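Local coordinates for protein lactaldehyde dehydrogenase (Methanocaldococcus jannaschii, PDB 3PQA) that oxidises lactaldehyde to lactate with NAD(+) in the biosynthesis of coenzyme F420, working as a homotetramer of the aldehyde dehydrogenase family, at residues B[31-34]-B[35-39]; B[205-208]-B[209-212]; B[40-43]-B[44-48]. All coordinates share one frame; numbering follows the deposited sequence. Where two conformers were deposited one is given.

Overall arrangement
All three contacts are local, between neighbouring turns of helix or round a helix end, on one flank of the chain. Contacts 1 and 3 use the same helix, 33-44: residues 31-39 start it with a capping box, and residues 40-48 carry it through a turn into helix 47-51. Contact 2 takes in the C-terminal end of helix 201-210 and the first residues beyond it. None is true core; contact 2 is the most buried, with four of seven residues against two of eight in the others. Arg33 ties contact 1 to contact 2 by salt bridges, whereas Ile40 of contact 3 meets contact 2 by van der Waals packing. Contact 2 adds a carboxylate–amide bond; contact 3 relies on backbone bonds and a bridging water.

Contact 1. Residues B[31-34]-B[35-39]; sequences LSRE and EAKEA
Ser32 and Glu35 form a capping box at the start of helix 33-44. Glu35 N donates to Ser32 OG at 3.0 Å, and in return Ser32 N donates to Glu35 OE1, also at 3.0 Å and nearly straight (166°), meeting the carboxylate on its anti side. Two torsions fit the partners together: Ser32 OG stands between its own backbone N and carbonyl carbon (chi1 66°), and Glu35 CG lies beside its own backbone N (chi1 -73°), from where the extended chain runs back past OG to the amide of Ser32. The other oxygen, Glu35 OE2, is taken by a salt bridge to Arg11. Replacing Glu35 by alanine is likely to leave the Ser32 amide without this side-chain acceptor and to take one carboxylate from Arg11. Beyond the box the helix pattern begins, with Ala36 N bonded to Ser32 O at 2.9 Å and Lys37 N to Arg33 O at 2.8 Å. One turn on, Lys37 CE rests on Arg33 CG at 3.8 Å, while the guanidinium of Arg33 reaches Glu207 and Asp206 of helix 201-210. On the Leu31 side, Glu35 OE1 also comes within 3.3 Å of Leu31 CA.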
ATOM      1  N   LEU B  31       5.843 -41.706  12.800  1.00 15.09           N
ATOM      2  CA  LEU B  31       4.456 -41.731  13.216  1.00 15.14           C
ATOM      3  C   LEU B  31       3.600 -42.528  12.243  1.00 14.31           C
ATOM      4  O   LEU B  31       3.803 -42.478  11.032  1.00 14.74           O
ATOM      5  CB  LEU B  31       3.923 -40.298  13.329  1.00 16.38           C
ATOM      6  CG  LEU B  31       4.237 -39.497  14.591  1.00 16.52           C
ATOM      7  CD1 LEU B  31       5.733 -39.372  14.852  1.00 16.58           C
ATOM      8  CD2 LEU B  31       3.612 -38.121  14.456  1.00 16.52           C
ATOM      9  N   SER B  32       2.658 -43.288  12.787  1.00 14.62           N
ATOM     10  CA  SER B  32       1.644 -43.943  11.981  1.00 15.49           C
ATOM     11  C   SER B  32       0.611 -42.918  11.523  1.00 15.98           C
ATOM     12  O   SER B  32       0.546 -41.806  12.072  1.00 16.17           O
ATOM     13  CB  SER B  32       0.942 -45.007  12.817  1.00 15.79           C
ATOM     14  OG  SER B  32       0.224 -44.388  13.869  1.00 16.60           O
ATOM     15  N   ARG B  33      -0.202 -43.286  10.532  1.00 16.33           N
ATOM     16  CA  ARG B  33      -1.302 -42.427  10.088  1.00 16.87           C
ATOM     17  C   ARG B  33      -2.218 -42.089  11.262  1.00 17.36           C
ATOM     18  O   ARG B  33      -2.695 -40.956  11.379  1.00 17.48           O
ATOM     19  CB  ARG B  33      -2.111 -43.080   8.957  1.00 18.19           C
ATOM     20  CG  ARG B  33      -3.259 -42.191   8.449  1.00 18.39           C
ATOM     21  CD  ARG B  33      -3.956 -42.739   7.197  1.00 18.51           C
ATOM     22  NE  ARG B  33      -3.034 -42.974   6.086  1.00 18.44           N
ATOM     23  CZ  ARG B  33      -2.686 -42.079   5.164  1.00 18.57           C
ATOM     24  NH1 ARG B  33      -3.168 -40.834   5.185  1.00 18.51           N
ATOM     25  NH2 ARG B  33      -1.840 -42.437   4.210  1.00 18.49           N
ATOM     26  N   GLU B  34      -2.434 -43.065  12.141  1.00 18.17           N
ATOM     27  CA  GLU B  34      -3.304 -42.870  13.296  0.50 19.13           C
ATOM     28  C   GLU B  34      -2.686 -41.907  14.308  1.00 17.90           C
ATOM     29  O   GLU B  34      -3.402 -41.135  14.944  1.00 17.87           O
ATOM     30  CB  GLU B  34      -3.666 -44.208  13.957  0.50 22.95           C
ATOM     31  CG  GLU B  34      -4.904 -44.141  14.846  0.50 25.24           C
ATOM     32  CD  GLU B  34      -6.092 -43.511  14.138  0.50 23.61           C
ATOM     33  OE1 GLU B  34      -6.389 -43.918  12.994  0.50 25.31           O
ATOM     34  OE2 GLU B  34      -6.726 -42.608  14.722  0.50 25.37           O
ATOM     35  N   GLU B  35      -1.361 -41.931  14.439  1.00 16.72           N
ATOM     36  CA  GLU B  35      -0.672 -40.996  15.326  1.00 16.69           C
ATOM     37  C   GLU B  35      -0.694 -39.593  14.720  1.00 15.76           C
ATOM     38  O   GLU B  35      -0.854 -38.603  15.451  1.00 15.70           O
ATOM     39  CB  GLU B  35       0.755 -41.449  15.621  1.00 17.84           C
ATOM     40  CG  GLU B  35       0.806 -42.654  16.573  1.00 18.65           C
ATOM     41  CD  GLU B  35       2.192 -43.242  16.737  1.00 18.24           C
ATOM     42  OE1 GLU B  35       2.951 -43.303  15.747  1.00 18.71           O
ATOM     43  OE2 GLU B  35       2.514 -43.667  17.871  1.00 18.83           O
ATOM     44  N   ALA B  36      -0.558 -39.520  13.391  1.00 15.13           N
ATOM     45  CA  ALA B  36      -0.713 -38.256  12.654  1.00 14.88           C
ATOM     46  C   ALA B  36      -2.115 -37.667  12.854  1.00 15.22           C
ATOM     47  O   ALA B  36      -2.251 -36.481  13.154  1.00 15.10           O
ATOM     48  CB  ALA B  36      -0.400 -38.446  11.160  1.00 14.47           C
ATOM     49  N   LYS B  37      -3.150 -38.510  12.720  1.00 16.22           N
ATOM     50  CA  LYS B  37      -4.539 -38.109  12.986  1.00 17.76           C
ATOM     51  C   LYS B  37      -4.708 -37.533  14.386  1.00 17.59           C
ATOM     52  O   LYS B  37      -5.351 -36.508  14.550  1.00 16.91           O
ATOM     53  CB  LYS B  37      -5.522 -39.272  12.770  1.00 20.18           C
ATOM     54  CG  LYS B  37      -5.716 -39.630  11.306  1.00 21.39           C
ATOM     55  CD  LYS B  37      -6.721 -40.749  11.093  1.00 21.01           C
ATOM     56  CE  LYS B  37      -6.770 -41.119   9.607  1.00 21.57           C
ATOM     57  NZ  LYS B  37      -7.280 -42.511   9.378  1.00 21.42           N
ATOM     58  N   GLU B  38      -4.127 -38.200  15.386  1.00 18.46           N
ATOM     59  CA  GLU B  38      -4.200 -37.740  16.781  1.00 20.59           C
ATOM     60  C   GLU B  38      -3.506 -36.399  16.991  1.00 18.02           C
ATOM     61  O   GLU B  38      -4.013 -35.543  17.704  1.00 17.58           O
ATOM     62  CB  GLU B  38      -3.593 -38.770  17.731  1.00 26.59           C
ATOM     63  CG  GLU B  38      -4.378 -40.051  17.866  1.00 29.32           C
ATOM     64  CD  GLU B  38      -3.659 -41.067  18.738  1.00 28.22           C
ATOM     65  OE1 GLU B  38      -3.859 -42.283  18.521  1.00 29.80           O
ATOM     66  OE2 GLU B  38      -2.884 -40.641  19.633  1.00 29.73           O
ATOM     67  N   ALA B  39      -2.338 -36.230  16.381  1.00 16.62           N
ATOM     68  CA  ALA B  39      -1.622 -34.961  16.450  1.00 15.64           C
ATOM     69  C   ALA B  39      -2.450 -33.819  15.859  1.00 15.52           C
ATOM     70  O   ALA B  39      -2.423 -32.704  16.378  1.00 16.40           O
ATOM     71  CB  ALA B  39      -0.290 -35.062  15.749  1.00 15.54           C
TER

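Contact 2. Residues B[205-208]-B[209-212]; sequences GDEI and VVNE
Glu207 and Asn211 face each other across the C-terminal end of helix 201-210, which packs between strand 160-165 and helix 223-232. Asn211 N donates to Glu207 O at 2.9 Å, and Asn211 ND2 to Glu207 OE2 at 2.9 Å. The latter bond is bent (142°) and uses the anti lone pair of OE2, with the carboxylate and amide planes almost perpendicular (88°). The bend of Glu207 at chi2 (55°) folds its carboxylate back towards Asn211. The tightly packed part is the buried face: Val209 CG2 lies 3.4 Å from Gly205 O, and its side chain touches Ile229 and lies about 7 Å from that of Val225, probably part of the NAD(+) site. Ile208 turns to Val162 and His164; its buried O has no partner in the model. On the partly exposed side, Val210 CG2 still approaches Asp206 O at 3.2 Å, but the side-chain ends are looser, Asp206 OD1 staying 4.1 Å from Val210 CG1. Lys232 and Arg33 engage that carboxylate instead. Arg33 also takes Glu207 OE1. Two bonds donated by Asn211 to Glu207 thus fasten the chain as it leaves the helix, and Arg33 would be expected to favour a charged Glu207.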
ATOM      1  N   GLY B 205       2.993 -37.047   5.765  1.00 13.54           N
ATOM      2  CA  GLY B 205       2.747 -35.961   4.806  1.00 13.41           C
ATOM      3  C   GLY B 205       1.382 -36.114   4.149  1.00 13.36           C
ATOM      4  O   GLY B 205       0.600 -35.166   4.094  1.00 13.72           O
ATOM      5  N   ASP B 206       1.078 -37.327   3.687  1.00 13.98           N
ATOM      6  CA  ASP B 206      -0.218 -37.616   3.073  1.00 14.98           C
ATOM      7  C   ASP B 206      -1.405 -37.311   3.999  1.00 13.92           C
ATOM      8  O   ASP B 206      -2.416 -36.753   3.556  1.00 14.57           O
ATOM      9  CB  ASP B 206      -0.280 -39.077   2.616  1.00 17.29           C
ATOM     10  CG  ASP B 206      -1.545 -39.391   1.849  1.00 18.41           C
ATOM     11  OD1 ASP B 206      -1.645 -38.962   0.677  1.00 17.60           O
ATOM     12  OD2 ASP B 206      -2.440 -40.046   2.421  1.00 17.51           O
ATOM     13  N   GLU B 207      -1.293 -37.693   5.274  1.00 13.47           N
ATOM     14  CA  GLU B 207      -2.365 -37.435   6.231  1.00 13.76           C
ATOM     15  C   GLU B 207      -2.590 -35.932   6.447  1.00 13.61           C
ATOM     16  O   GLU B 207      -3.724 -35.501   6.557  1.00 13.58           O
ATOM     17  CB  GLU B 207      -2.139 -38.166   7.572  1.00 15.22           C
ATOM     18  CG  GLU B 207      -3.305 -38.022   8.560  1.00 16.60           C
ATOM     19  CD  GLU B 207      -4.646 -38.473   7.979  1.00 15.60           C
ATOM     20  OE1 GLU B 207      -4.670 -39.424   7.174  1.00 16.72           O
ATOM     21  OE2 GLU B 207      -5.684 -37.885   8.338  1.00 16.68           O
ATOM     22  N   ILE B 208      -1.515 -35.145   6.476  1.00 13.50           N
ATOM     23  CA  ILE B 208      -1.634 -33.697   6.627  1.00 14.18           C
ATOM     24  C   ILE B 208      -2.381 -33.083   5.436  1.00 14.37           C
ATOM     25  O   ILE B 208      -3.238 -32.210   5.609  1.00 14.60           O
ATOM     26  CB  ILE B 208      -0.248 -33.027   6.791  1.00 14.97           C
ATOM     27  CG1 ILE B 208       0.372 -33.428   8.140  1.00 15.32           C
ATOM     28  CG2 ILE B 208      -0.361 -31.501   6.669  1.00 15.41           C
ATOM     29  CD1 ILE B 208       1.784 -32.886   8.374  1.00 15.11           C
ATOM     30  N   VAL B 209      -2.072 -33.577   4.241  1.00 13.96           N
ATOM     31  CA  VAL B 209      -2.695 -33.102   3.001  1.00 14.03           C
ATOM     32  C   VAL B 209      -4.176 -33.441   2.931  1.00 15.03           C
ATOM     33  O   VAL B 209      -4.992 -32.588   2.573  1.00 15.63           O
ATOM     34  CB  VAL B 209      -1.960 -33.659   1.756  1.00 13.38           C
ATOM     35  CG1 VAL B 209      -2.706 -33.345   0.472  1.00 13.56           C
ATOM     36  CG2 VAL B 209      -0.545 -33.103   1.680  1.00 13.54           C
ATOM     37  N   VAL B 210      -4.526 -34.679   3.286  1.00 15.50           N
ATOM     38  CA  VAL B 210      -5.905 -35.173   3.141  1.00 16.17           C
ATOM     39  C   VAL B 210      -6.838 -34.862   4.321  1.00 15.44           C
ATOM     40  O   VAL B 210      -8.056 -34.782   4.136  1.00 16.34           O
ATOM     41  CB  VAL B 210      -5.967 -36.706   2.814  1.00 17.51           C
ATOM     42  CG1 VAL B 210      -5.177 -37.023   1.543  1.00 18.83           C
ATOM     43  CG2 VAL B 210      -5.499 -37.572   4.002  1.00 18.81           C
ATOM     44  N   ASN B 211      -6.278 -34.687   5.520  1.00 14.63           N
ATOM     45  CA  ASN B 211      -7.098 -34.486   6.726  1.00 14.74           C
ATOM     46  C   ASN B 211      -7.981 -33.243   6.641  1.00 14.62           C
ATOM     47  O   ASN B 211      -7.481 -32.138   6.433  1.00 14.97           O
ATOM     48  CB  ASN B 211      -6.215 -34.397   7.969  1.00 14.96           C
ATOM     49  CG  ASN B 211      -6.997 -34.594   9.248  1.00 15.03           C
ATOM     50  OD1 ASN B 211      -7.862 -33.785   9.600  1.00 15.08           O
ATOM     51  ND2 ASN B 211      -6.690 -35.677   9.961  1.00 15.09           N
ATOM     52  N   GLU B 212      -9.284 -33.419   6.845  1.00 15.67           N
ATOM     53  CA  GLU B 212     -10.244 -32.326   6.653  1.00 17.45           C
ATOM     54  C   GLU B 212     -10.172 -31.233   7.722  1.00 16.29           C
ATOM     55  O   GLU B 212     -10.777 -30.170   7.557  1.00 17.48           O
ATOM     56  CB  GLU B 212     -11.672 -32.881   6.508  1.00 22.19           C
ATOM     57  CG  GLU B 212     -11.810 -33.863   5.341  1.00 25.70           C
ATOM     58  CD  GLU B 212     -13.161 -33.810   4.625  1.00 23.37           C
ATOM     59  OE1 GLU B 212     -13.354 -34.627   3.693  1.00 25.97           O
ATOM     60  OE2 GLU B 212     -14.028 -32.971   4.978  1.00 25.84           O
TER

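Contact 3. Residues B[40-43]-B[44-48]; sequences IDTA and EKYKE
A helix-to-helix turn joins residues 40-43 to 44-48, where helix 33-44 gives way to helix 47-51 on the flank of the chain. Glu44 N still donates to Ile40 O four residues back, at 3.0 Å. After it the bonds shorten their span to three residues: Lys45 N donates to Thr42 O at 3.0 Å, from well above the carbonyl plane (61° out of it), and Tyr46 N donates to Ala43 O at 2.9 Å. A type I beta turn runs from Glu44 to Lys47, with Tyr46 at the N-cap position of the next helix. With CG anti to its carbonyl carbon (chi1 -66°), Tyr46 lies beside Thr42, the two side chains pointing the same way. Tyr46 CD2 comes within 3.3 Å of Thr42 O, and Tyr46 CE2 lies 4.0 Å from the Thr42 methyl CG2; the ring edge meets Ala43 O. Thr42 OG1, which bonds to Glu38 O, also shares a water with the extended Lys45 chain, whose NZ donates to that water at 2.6 Å, a reach that crystal packing may influence. On the inner side, Ile40 touches Lys213, Ile40 and Ala43 pack on Val162 of strand 160-165, and Lys47 touches Ile133 of strand 122-138.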
ATOM      1  N   ILE B  40      -3.194 -34.101  14.789  1.00 15.34           N
ATOM      2  CA  ILE B  40      -4.017 -33.074  14.135  1.00 15.36           C
ATOM      3  C   ILE B  40      -5.247 -32.754  14.999  1.00 15.37           C
ATOM      4  O   ILE B  40      -5.608 -31.587  15.163  1.00 15.37           O
ATOM      5  CB  ILE B  40      -4.402 -33.487  12.692  1.00 16.55           C
ATOM      6  CG1 ILE B  40      -3.172 -33.418  11.779  1.00 16.98           C
ATOM      7  CG2 ILE B  40      -5.552 -32.630  12.138  1.00 16.91           C
ATOM      8  CD1 ILE B  40      -3.346 -34.132  10.454  1.00 16.83           C
ATOM      9  N   ASP B  41      -5.874 -33.795  15.554  1.00 16.29           N
ATOM     10  CA  ASP B  41      -7.011 -33.633  16.478  1.00 17.60           C
ATOM     11  C   ASP B  41      -6.631 -32.783  17.663  1.00 17.01           C
ATOM     12  O   ASP B  41      -7.391 -31.912  18.076  1.00 16.67           O
ATOM     13  CB  ASP B  41      -7.495 -34.985  17.005  1.00 20.27           C
ATOM     14  CG  ASP B  41      -8.208 -35.795  15.960  1.00 21.06           C
ATOM     15  OD1 ASP B  41      -8.682 -35.206  14.966  1.00 20.66           O
ATOM     16  OD2 ASP B  41      -8.296 -37.033  16.132  1.00 20.75           O
ATOM     17  N   THR B  42      -5.457 -33.065  18.223  1.00 17.66           N
ATOM     18  CA  THR B  42      -4.933 -32.292  19.351  1.00 17.85           C
ATOM     19  C   THR B  42      -4.594 -30.840  18.988  1.00 17.08           C
ATOM     20  O   THR B  42      -4.975 -29.925  19.721  1.00 17.81           O
ATOM     21  CB  THR B  42      -3.766 -33.037  20.051  1.00 19.16           C
ATOM     22  OG1 THR B  42      -4.236 -34.309  20.500  1.00 20.76           O
ATOM     23  CG2 THR B  42      -3.283 -32.273  21.259  1.00 20.77           C
ATOM     24  N   ALA B  43      -3.929 -30.627  17.845  1.00 15.88           N
ATOM     25  CA  ALA B  43      -3.670 -29.289  17.308  1.00 14.97           C
ATOM     26  C   ALA B  43      -4.954 -28.461  17.182  1.00 14.23           C
ATOM     27  O   ALA B  43      -4.973 -27.265  17.518  1.00 14.80           O
ATOM     28  CB  ALA B  43      -2.954 -29.396  15.942  1.00 15.27           C
ATOM     29  N   GLU B  44      -6.027 -29.114  16.730  1.00 13.40           N
ATOM     30  CA  GLU B  44      -7.336 -28.481  16.566  0.50 13.43           C
ATOM     31  C   GLU B  44      -7.795 -27.823  17.873  1.00 12.18           C
ATOM     32  O   GLU B  44      -8.414 -26.750  17.861  1.00 12.09           O
ATOM     33  CB  GLU B  44      -8.376 -29.515  16.098  0.50 15.64           C
ATOM     34  CG  GLU B  44      -9.753 -28.941  15.738  0.50 17.78           C
ATOM     35  CD  GLU B  44     -10.821 -30.012  15.551  0.50 16.23           C
ATOM     36  OE1 GLU B  44     -10.610 -31.156  15.997  0.50 17.87           O
ATOM     37  OE2 GLU B  44     -11.884 -29.716  14.964  0.50 17.96           O
ATOM     38  N   LYS B  45      -7.490 -28.482  18.996  1.00 11.74           N
ATOM     39  CA  LYS B  45      -7.914 -28.024  20.316  1.00 12.99           C
ATOM     40  C   LYS B  45      -7.246 -26.713  20.714  1.00 13.08           C
ATOM     41  O   LYS B  45      -7.740 -26.023  21.598  1.00 13.43           O
ATOM     42  CB  LYS B  45      -7.648 -29.093  21.388  1.00 15.50           C
ATOM     43  CG  LYS B  45      -8.482 -30.352  21.209  1.00 17.85           C
ATOM     44  CD  LYS B  45      -8.135 -31.430  22.227  1.00 16.48           C
ATOM     45  CE  LYS B  45      -8.896 -32.723  21.920  1.00 18.14           C
ATOM     46  NZ  LYS B  45      -8.572 -33.800  22.898  1.00 16.86           N
ATOM     47  N   TYR B  46      -6.144 -26.361  20.044  1.00 13.82           N
ATOM     48  CA  TYR B  46      -5.418 -25.140  20.393  1.00 15.46           C
ATOM     49  C   TYR B  46      -5.598 -23.988  19.414  1.00 13.56           C
ATOM     50  O   TYR B  46      -4.911 -22.965  19.531  1.00 13.61           O
ATOM     51  CB  TYR B  46      -3.937 -25.443  20.573  1.00 19.93           C
ATOM     52  CG  TYR B  46      -3.678 -26.334  21.755  1.00 21.02           C
ATOM     53  CD1 TYR B  46      -3.770 -25.843  23.060  1.00 20.60           C
ATOM     54  CD2 TYR B  46      -3.357 -27.668  21.570  1.00 20.62           C
ATOM     55  CE1 TYR B  46      -3.540 -26.683  24.152  1.00 21.25           C
ATOM     56  CE2 TYR B  46      -3.117 -28.508  22.641  1.00 21.25           C
ATOM     57  CZ  TYR B  46      -3.202 -28.014  23.920  1.00 20.92           C
ATOM     58  OH  TYR B  46      -2.962 -28.876  24.961  1.00 21.40           O
ATOM     59  N   LYS B  47      -6.528 -24.144  18.473  1.00 13.02           N
ATOM     60  CA  LYS B  47      -6.809 -23.104  17.463  1.00 13.32           C
ATOM     61  C   LYS B  47      -7.251 -21.786  18.090  1.00 13.66           C
ATOM     62  O   LYS B  47      -6.818 -20.718  17.656  1.00 13.63           O
ATOM     63  CB  LYS B  47      -7.854 -23.583  16.452  1.00 14.19           C
ATOM     64  CG  LYS B  47      -7.343 -24.660  15.499  1.00 14.70           C
ATOM     65  CD  LYS B  47      -8.449 -25.177  14.567  1.00 14.53           C
ATOM     66  CE  LYS B  47      -8.728 -24.217  13.396  1.00 14.78           C
ATOM     67  NZ  LYS B  47      -9.861 -24.714  12.545  1.00 14.58           N
ATOM     68  N   GLU B  48      -8.111 -21.866  19.103  1.00 15.26           N
ATOM     69  CA  GLU B  48      -8.565 -20.660  19.805  1.00 17.25           C
ATOM     70  C   GLU B  48      -7.452 -19.945  20.554  1.00 15.56           C
ATOM     71  O   GLU B  48      -7.361 -18.714  20.500  1.00 15.38           O
ATOM     72  CB  GLU B  48      -9.763 -20.954  20.718  1.00 22.98           C
ATOM     73  CG  GLU B  48     -11.073 -21.012  19.945  1.00 26.11           C
ATOM     74  CD  GLU B  48     -11.354 -19.718  19.177  1.00 24.17           C
ATOM     75  OE1 GLU B  48     -11.423 -19.754  17.932  1.00 26.21           O
ATOM     76  OE2 GLU B  48     -11.502 -18.661  19.822  1.00 26.33           O
TER
HETATM   77  O   HOH W   1      -5.977 -34.229  22.851  1.00 42.09           O